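Local coordinates for protein discoidin-2 (PDB 2VM9) that binds galactose and N-acetylgalactosamine as a homotrimeric calcium-containing lectin and may take part in forming the spore coat, at residues 28-33 against 61-66; 91-96 against 123-128. All coordinates share one frame; numbering follows the deposited sequence.

Interaction 1: 28-33 against 61-66. With PO4 (phosphate ion), chain G.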
ATOM      1  N   HIS A  28      -8.594  29.095   8.474  1.00  4.06           N
ATOM      2  CA  HIS A  28      -7.123  29.183   8.393  1.00  4.51           C
ATOM      3  C   HIS A  28      -6.499  27.778   8.514  1.00  4.75           C
ATOM      4  O   HIS A  28      -5.331  27.641   8.909  1.00  5.04           O
ATOM      5  CB  HIS A  28      -6.563  30.063   9.538  1.00  4.77           C
ATOM      6  CG  HIS A  28      -7.002  31.498   9.485  1.00  5.33           C
ATOM      7  ND1 HIS A  28      -8.274  31.901   9.834  1.00  5.57           N
ATOM      8  CD2 HIS A  28      -6.312  32.634   9.198  1.00  4.63           C
ATOM      9  CE1 HIS A  28      -8.366  33.219   9.716  1.00  6.08           C
ATOM     10  NE2 HIS A  28      -7.190  33.688   9.327  1.00  5.13           N
ATOM     11  N   GLY A  29      -7.260  26.740   8.148  1.00  4.56           N
ATOM     12  CA  GLY A  29      -6.805  25.347   8.353  1.00  4.77           C
ATOM     13  C   GLY A  29      -5.789  24.846   7.339  1.00  3.86           C
ATOM     14  O   GLY A  29      -5.498  25.527   6.341  1.00  4.09           O
ATOM     15  N   VAL A  30      -5.271  23.640   7.577  1.00  4.09           N
ATOM     16  CA  VAL A  30      -4.277  23.037   6.674  1.00  4.59           C
ATOM     17  C   VAL A  30      -4.806  22.844   5.254  1.00  4.71           C
ATOM     18  O   VAL A  30      -4.026  22.757   4.319  1.00  5.53           O
ATOM     19  CB  VAL A  30      -3.735  21.673   7.198  1.00  5.29           C
ATOM     20  CG1 VAL A  30      -3.108  21.821   8.596  1.00  6.41           C
ATOM     21  CG2 VAL A  30      -4.841  20.602   7.192  1.00  5.49           C
ATOM     22  N   LYS A  31      -6.133  22.802   5.086  1.00  4.88           N
ATOM     23  CA  LYS A  31      -6.707  22.656   3.756  1.00  5.12           C
ATOM     24  C   LYS A  31      -6.350  23.886   2.878  1.00  5.25           C
ATOM     25  O   LYS A  31      -6.434  23.826   1.640  1.00  6.41           O
ATOM     26  CB  LYS A  31      -8.222  22.494   3.849  1.00  4.71           C
ATOM     27  CG  LYS A  31      -8.943  23.795   4.287  1.00  3.42           C
ATOM     28  CD  LYS A  31     -10.486  23.629   4.238  1.00  4.69           C
ATOM     29  CE  LYS A  31     -11.166  24.974   4.469  1.00  4.19           C
ATOM     30  NZ  LYS A  31     -10.982  25.907   3.267  1.00  4.10           N
ATOM     31  N   ASN A  32      -5.907  24.973   3.517  1.00  4.62           N
ATOM     32  CA  ASN A  32      -5.533  26.189   2.768  1.00  5.50           C
ATOM     33  C   ASN A  32      -4.012  26.339   2.632  1.00  5.64           C
ATOM     34  O   ASN A  32      -3.516  27.439   2.351  1.00  5.94           O
ATOM     35  CB  ASN A  32      -6.095  27.436   3.456  1.00  4.95           C
ATOM     36  CG  ASN A  32      -7.617  27.533   3.349  1.00  4.56           C
ATOM     37  OD1 ASN A  32      -8.254  26.707   2.687  1.00  4.85           O
ATOM     38  ND2 ASN A  32      -8.205  28.517   4.023  1.00  5.44           N
ATOM     39  N   SER A  33      -3.288  25.239   2.823  1.00  5.76           N
ATOM     40  CA  SER A  33      -1.833  25.336   2.968  1.00  5.92           C
ATOM     41  C   SER A  33      -1.024  24.942   1.737  1.00  6.06           C
ATOM     42  O   SER A  33       0.198  25.003   1.782  1.00  5.89           O
ATOM     43  CB  SER A  33      -1.332  24.558   4.205  1.00  5.63           C
ATOM     44  OG  SER A  33      -1.340  23.145   3.987  1.00  7.54           O
ATOM     45  N   GLN A  61       4.181  24.573  17.433  1.00  5.25           N
ATOM     46  CA  GLN A  61       3.159  24.341  16.398  1.00  5.37           C
ATOM     47  C   GLN A  61       3.750  23.485  15.280  1.00  5.19           C
ATOM     48  O   GLN A  61       4.965  23.391  15.141  1.00  4.68           O
ATOM     49  CB  GLN A  61       2.666  25.678  15.821  1.00  4.15           C
ATOM     50  CG  GLN A  61       2.129  26.605  16.926  1.00  4.12           C
ATOM     51  CD  GLN A  61       1.026  25.931  17.716  1.00  4.58           C
ATOM     52  OE1 GLN A  61      -0.009  25.515  17.159  1.00  5.10           O
ATOM     53  NE2 GLN A  61       1.246  25.783  19.023  1.00  7.19           N
ATOM     54  N   PHE A  62       2.887  22.860  14.485  1.00  4.96           N
ATOM     55  CA  PHE A  62       3.373  21.977  13.422  1.00  4.95           C
ATOM     56  C   PHE A  62       2.252  21.640  12.480  1.00  5.49           C
ATOM     57  O   PHE A  62       1.086  21.808  12.828  1.00  5.54           O
ATOM     58  CB  PHE A  62       3.930  20.638  14.005  1.00  5.37           C
ATOM     59  CG  PHE A  62       2.945  19.920  14.924  1.00  4.40           C
ATOM     60  CD1 PHE A  62       1.907  19.162  14.387  1.00  5.73           C
ATOM     61  CD2 PHE A  62       3.094  19.993  16.305  1.00  4.90           C
ATOM     62  CE1 PHE A  62       0.971  18.509  15.239  1.00  7.01           C
ATOM     63  CE2 PHE A  62       2.195  19.350  17.176  1.00  6.60           C
ATOM     64  CZ  PHE A  62       1.107  18.617  16.631  1.00  7.43           C
ATOM     65  N   ILE A  63       2.621  21.116  11.313  1.00  4.62           N
ATOM     66  CA  ILE A  63       1.693  20.296  10.530  1.00  5.07           C
ATOM     67  C   ILE A  63       2.384  18.957  10.323  1.00  5.17           C
ATOM     68  O   ILE A  63       3.557  18.912   9.926  1.00  4.95           O
ATOM     69  CB  ILE A  63       1.346  20.889   9.146  1.00  4.59           C
ATOM     70  CG1 ILE A  63       0.852  22.338   9.246  1.00  5.32           C
ATOM     71  CG2 ILE A  63       0.293  19.986   8.422  1.00  5.81           C
ATOM     72  CD1 ILE A  63       0.670  22.979   7.878  1.00  5.82           C
ATOM     73  N   VAL A  64       1.652  17.884  10.595  1.00  5.90           N
ATOM     74  CA  VAL A  64       2.085  16.527  10.281  1.00  6.00           C
ATOM     75  C   VAL A  64       1.442  16.136   8.963  1.00  6.31           C
ATOM     76  O   VAL A  64       0.248  16.381   8.767  1.00  6.09           O
ATOM     77  CB  VAL A  64       1.611  15.505  11.341  1.00  6.89           C
ATOM     78  CG1 VAL A  64       2.139  14.106  10.987  1.00  8.50           C
ATOM     79  CG2 VAL A  64       2.046  15.929  12.726  1.00  9.35           C
ATOM     80  N   ALA A  65       2.246  15.558   8.071  1.00  5.43           N
ATOM     81  CA  ALA A  65       1.774  15.005   6.796  1.00  6.23           C
ATOM     82  C   ALA A  65       2.057  13.516   6.806  1.00  7.33           C
ATOM     83  O   ALA A  65       3.191  13.104   7.099  1.00  8.02           O
ATOM     84  CB  ALA A  65       2.483  15.675   5.661  1.00  5.71           C
ATOM     85  N   GLY A  66       1.046  12.698   6.517  1.00  6.73           N
ATOM     86  CA  GLY A  66       1.262  11.270   6.629  1.00  7.06           C
ATOM     87  C   GLY A  66       0.477  10.432   5.644  1.00  7.34           C
ATOM     88  O   GLY A  66      -0.540  10.883   5.077  1.00  6.52           O
TER
HETATM   89  P   PO4 G 507      -7.543  37.154   9.108  0.60 11.32           P
HETATM   90  O1  PO4 G 507      -6.915  38.251   9.952  0.60 17.08           O
HETATM   91  O2  PO4 G 507      -6.646  36.054   8.976  0.60  6.91           O
HETATM   92  O3  PO4 G 507      -7.866  37.758   7.757  0.60 18.20           O
HETATM   93  O4  PO4 G 507      -8.866  36.772   9.727  0.60 18.75           O

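Interaction 2: 91-96 against 123-128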
ATOM      1  N   TYR A  91      12.323  26.947  10.495  1.00  5.78           N
ATOM      2  CA  TYR A  91      11.636  25.782  11.046  1.00  6.04           C
ATOM      3  C   TYR A  91      12.581  24.589  11.184  1.00  5.84           C
ATOM      4  O   TYR A  91      13.695  24.574  10.624  1.00  6.57           O
ATOM      5  CB  TYR A  91      10.432  25.410  10.154  1.00  5.69           C
ATOM      6  CG  TYR A  91      10.803  25.040   8.719  1.00  5.18           C
ATOM      7  CD1 TYR A  91      11.159  23.721   8.389  1.00  6.31           C
ATOM      8  CD2 TYR A  91      10.757  25.990   7.693  1.00  6.94           C
ATOM      9  CE1 TYR A  91      11.502  23.374   7.070  1.00  6.25           C
ATOM     10  CE2 TYR A  91      11.083  25.640   6.361  1.00  5.62           C
ATOM     11  CZ  TYR A  91      11.453  24.336   6.078  1.00  5.79           C
ATOM     12  OH  TYR A  91      11.748  23.982   4.788  1.00  8.80           O
ATOM     13  N   LYS A  92      12.117  23.609  11.952  1.00  6.06           N
ATOM     14  CA  LYS A  92      12.742  22.290  12.057  1.00  7.20           C
ATOM     15  C   LYS A  92      11.823  21.260  11.397  1.00  7.22           C
ATOM     16  O   LYS A  92      10.627  21.515  11.157  1.00  6.63           O
ATOM     17  CB  LYS A  92      12.948  21.904  13.529  1.00  7.17           C
ATOM     18  CG  LYS A  92      14.009  22.760  14.268  1.00  9.19           C
ATOM     19  CD  LYS A  92      14.054  22.383  15.751  1.00 11.41           C
ATOM     20  CE  LYS A  92      15.032  23.305  16.468  1.00 17.94           C
ATOM     21  NZ  LYS A  92      15.343  22.822  17.856  1.00 20.63           N
ATOM     22  N   LEU A  93      12.395  20.101  11.094  1.00  7.26           N
ATOM     23  CA  LEU A  93      11.629  19.002  10.511  1.00  7.67           C
ATOM     24  C   LEU A  93      11.843  17.770  11.363  1.00  8.03           C
ATOM     25  O   LEU A  93      12.948  17.538  11.875  1.00  7.73           O
ATOM     26  CB  LEU A  93      12.074  18.700   9.076  1.00  7.79           C
ATOM     27  CG  LEU A  93      11.742  19.703   7.980  1.00  7.71           C
ATOM     28  CD1 LEU A  93      12.528  19.293   6.705  1.00  8.75           C
ATOM     29  CD2 LEU A  93      10.194  19.783   7.728  1.00  7.09           C
ATOM     30  N   ARG A  94      10.768  17.004  11.514  0.50  8.13           N
ATOM     31  CA  ARG A  94      10.805  15.715  12.185  0.50  8.20           C
ATOM     32  C   ARG A  94      10.188  14.702  11.239  0.50  8.15           C
ATOM     33  O   ARG A  94       9.351  15.048  10.392  0.50  7.68           O
ATOM     34  CB  ARG A  94       9.969  15.753  13.469  0.50  8.24           C
ATOM     35  CG  ARG A  94      10.191  16.967  14.343  0.50  9.79           C
ATOM     36  CD  ARG A  94       9.537  16.759  15.701  0.50  8.97           C
ATOM     37  NE  ARG A  94      10.253  15.750  16.478  0.50 11.47           N
ATOM     38  CZ  ARG A  94       9.700  14.685  17.052  0.50 12.05           C
ATOM     39  NH1 ARG A  94       8.382  14.451  16.978  0.50 13.11           N
ATOM     40  NH2 ARG A  94      10.478  13.865  17.730  0.50 13.07           N
ATOM     41  N   TYR A  95      10.576  13.444  11.377  1.00  8.38           N
ATOM     42  CA  TYR A  95       9.922  12.415  10.579  1.00  8.27           C
ATOM     43  C   TYR A  95       9.983  11.079  11.261  1.00  8.35           C
ATOM     44  O   TYR A  95      10.702  10.906  12.253  1.00  8.01           O
ATOM     45  CB  TYR A  95      10.500  12.353   9.159  1.00  9.04           C
ATOM     46  CG  TYR A  95      11.950  11.982   9.114  1.00 10.11           C
ATOM     47  CD1 TYR A  95      12.343  10.645   9.057  1.00 11.93           C
ATOM     48  CD2 TYR A  95      12.941  12.971   9.130  1.00 11.75           C
ATOM     49  CE1 TYR A  95      13.688  10.300   8.992  1.00 13.19           C
ATOM     50  CE2 TYR A  95      14.296  12.633   9.085  1.00 13.87           C
ATOM     51  CZ  TYR A  95      14.649  11.301   9.003  1.00 12.83           C
ATOM     52  OH  TYR A  95      15.979  10.958   8.975  1.00 14.96           O
ATOM     53  N   THR A  96       9.216  10.148  10.706  1.00  8.10           N
ATOM     54  CA  THR A  96       9.163   8.789  11.221  1.00  7.75           C
ATOM     55  C   THR A  96       8.961   7.828  10.074  1.00  8.30           C
ATOM     56  O   THR A  96       8.176   8.055   9.147  1.00  7.51           O
ATOM     57  CB  THR A  96       8.032   8.595  12.285  1.00  8.21           C
ATOM     58  OG1 THR A  96       8.077   7.250  12.805  1.00  8.74           O
ATOM     59  CG2 THR A  96       6.636   8.894  11.658  1.00  9.08           C
ATOM     60  N   ILE A 123      14.208  23.378   0.107  1.00  9.74           N
ATOM     61  CA  ILE A 123      15.289  22.621   0.685  1.00 11.74           C
ATOM     62  C   ILE A 123      15.267  21.245   0.044  1.00 11.49           C
ATOM     63  O   ILE A 123      14.217  20.598  -0.024  1.00 10.51           O
ATOM     64  CB  ILE A 123      15.077  22.471   2.191  1.00 11.90           C
ATOM     65  CG1 ILE A 123      14.838  23.858   2.819  1.00 15.08           C
ATOM     66  CG2 ILE A 123      16.202  21.665   2.860  1.00 12.64           C
ATOM     67  CD1 ILE A 123      15.909  24.850   2.543  1.00 15.52           C
ATOM     68  N   ASN A 124      16.436  20.811  -0.423  1.00 12.00           N
ATOM     69  CA  ASN A 124      16.570  19.518  -1.052  1.00 12.08           C
ATOM     70  C   ASN A 124      17.203  18.545  -0.095  1.00 12.42           C
ATOM     71  O   ASN A 124      18.148  18.901   0.624  1.00 12.77           O
ATOM     72  CB  ASN A 124      17.458  19.655  -2.288  1.00 12.71           C
ATOM     73  CG  ASN A 124      16.855  20.538  -3.296  1.00 15.22           C
ATOM     74  OD1 ASN A 124      16.005  20.111  -4.083  1.00 19.85           O
ATOM     75  ND2 ASN A 124      17.247  21.807  -3.276  1.00 17.35           N
ATOM     76  N   PHE A 125      16.686  17.324  -0.071  1.00 11.99           N
ATOM     77  CA  PHE A 125      17.204  16.301   0.838  1.00 12.96           C
ATOM     78  C   PHE A 125      18.086  15.345   0.060  1.00 13.64           C
ATOM     79  O   PHE A 125      17.613  14.632  -0.831  1.00 13.52           O
ATOM     80  CB  PHE A 125      16.069  15.531   1.523  1.00 12.58           C
ATOM     81  CG  PHE A 125      15.037  16.411   2.157  1.00 11.83           C
ATOM     82  CD1 PHE A 125      15.404  17.345   3.125  1.00 12.82           C
ATOM     83  CD2 PHE A 125      13.689  16.298   1.788  1.00 11.57           C
ATOM     84  CE1 PHE A 125      14.435  18.170   3.716  1.00 14.65           C
ATOM     85  CE2 PHE A 125      12.712  17.114   2.377  1.00 13.05           C
ATOM     86  CZ  PHE A 125      13.086  18.048   3.340  1.00 13.91           C
ATOM     87  N   ASN A 126      19.361  15.333   0.446  1.00 14.61           N
ATOM     88  CA  ASN A 126      20.372  14.476  -0.145  1.00 16.74           C
ATOM     89  C   ASN A 126      21.068  13.754   1.008  1.00 16.57           C
ATOM     90  O   ASN A 126      21.835  14.382   1.729  1.00 17.25           O
ATOM     91  CB  ASN A 126      21.418  15.331  -0.874  1.00 18.10           C
ATOM     92  CG  ASN A 126      20.866  16.054  -2.097  1.00 20.53           C
ATOM     93  OD1 ASN A 126      20.528  15.421  -3.101  1.00 25.55           O
ATOM     94  ND2 ASN A 126      20.825  17.402  -2.038  1.00 22.69           N
ATOM     95  N   PRO A 127      20.779  12.455   1.225  1.00 16.51           N
ATOM     96  CA  PRO A 127      19.852  11.602   0.516  1.00 16.15           C
ATOM     97  C   PRO A 127      18.405  11.921   0.897  1.00 14.61           C
ATOM     98  O   PRO A 127      18.175  12.648   1.869  1.00 13.86           O
ATOM     99  CB  PRO A 127      20.194  10.195   1.035  1.00 16.60           C
ATOM    100  CG  PRO A 127      20.734  10.409   2.372  1.00 17.92           C
ATOM    101  CD  PRO A 127      21.454  11.724   2.322  1.00 17.17           C
ATOM    102  N   PRO A 128      17.452  11.358   0.141  1.00 14.74           N
ATOM    103  CA  PRO A 128      16.034  11.553   0.451  1.00 13.55           C
ATOM    104  C   PRO A 128      15.717  11.122   1.874  1.00 13.62           C
ATOM    105  O   PRO A 128      16.350  10.219   2.438  1.00 13.30           O
ATOM    106  CB  PRO A 128      15.330  10.618  -0.540  1.00 14.46           C
ATOM    107  CG  PRO A 128      16.254  10.580  -1.721  1.00 15.34           C
ATOM    108  CD  PRO A 128      17.629  10.551  -1.076  1.00 14.74           C
TER

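Interaction 1: 28-33 against 61-66
In the F5/8 type C β-sandwich of discoidin-2, Val-30, in a single 3-10 turn of a long loop, packs on Ile-63 at the start of strand 63-67. One methyl does the work: Val-30 CG1 lies 3.9 Å from Ile-63 CG2 and 4.0 Å from Ile-63 CD1, so it meets both branches of the isoleucine. The two side chains run past each other in opposite directions, meeting at that one methyl. With CG1 of Ile-63 anti to the carbonyl carbon (chi1 -53°) and CD1 extended beyond it (chi2 173°), the chain reaches on towards Ser-33, whose OG lies 4.4 Å from Ile-63 CD1.

That hydroxyl is already engaged. Ser-33 OG donates to Val-30 O over 2.7 Å, in the carbonyl plane and on a lone pair, while Ser-33 N binds the same oxygen at 3.0 Å; two bonds thus pin the turn that presents Val-30. Leu-18 and Trp-52 also press on Val-30, and Trp-149 of the facing sheet reaches Ile-63. On the far side of the loop, His-28 NE2 is directed almost straight at phosphate O2, but at 2.5 Å the modelled separation of NE2 and O2 is too short to trust in detail. Arg-81 also binds this ion, which probably came from the crystallisation liquor. The contact thus packs the long loop between strands 17-20 and 52-53 onto strand 63-67 of the F5/8 type C β-sandwich.

Interaction 2: 91-96 against 123-128
Leu-93 and Phe-125 meet across the interior of the β-sandwich, each reaching from a strand of a different sheet. From its CB, directed at segment 123-128, Leu-93 first leads to CG, which sits in the plane of the neighbouring Tyr-91 ring, at its edge and 3.8 Å from Tyr-91 CE1. There the side chain forks. CD1, which continues the chain in the extended sense (chi2 169°), goes to the phenylalanine and makes contact at 3.6 Å with Phe-125 CZ and 3.7 Å with Phe-125 CE1, so the methyl rests obliquely on the far end of the ring. The other methyl, Leu-93 CD2, branches off crosswise to the strand, 3.9 Å from Tyr-91 CE1.

Tyr-91 supplies a second, looser touch. Its CG lies between the backbone N and the carbonyl carbon (chi1 61°), and the ring carries the hydroxyl across the gap until Tyr-91 OH is 3.7 Å from Ile-123 CG1, the two side chains passing in opposite senses. Ile-76 of strand 70-79 touches Tyr-91, Leu-93 and Phe-125 alike, and Tyr-105 meets the Phe-125 ring edge-to-face. Beyond Phe-125 the chain turns a corner at Asn-126 and Pro-127, where the peptide is cis, so that the strands before and after it belong to different sheets or faces. With the nearest CA atoms, of Leu-93 and Ile-123, 11.1 Å apart and no hydrogen bond crossing, this side-chain contact between the sheets rests on van der Waals fit and the exclusion of water.

Both contacts are buried and mainly apolar, and both use the same five-stranded sheet: strand 63-67 serves interaction 1 and strand 87-96 interaction 2, with strand 133-142 between them. Their partners differ. In interaction 1 a loop supplies an aliphatic side chain and a serine whose hydroxyl is tied into its own turn; in interaction 2 the opposite sheet supplies the partners, and aromatic rings enter on both sides. Polar and ionic chemistry gathers behind the loop of interaction 1, where Lys-31 pairs with Asp-23 of a neighbouring subunit, whereas no hydrogen bond or salt bridge crosses interaction 2, whose tyrosine hydroxyl meets a carbon. The centres lie about 17 Å apart, and the two do not touch.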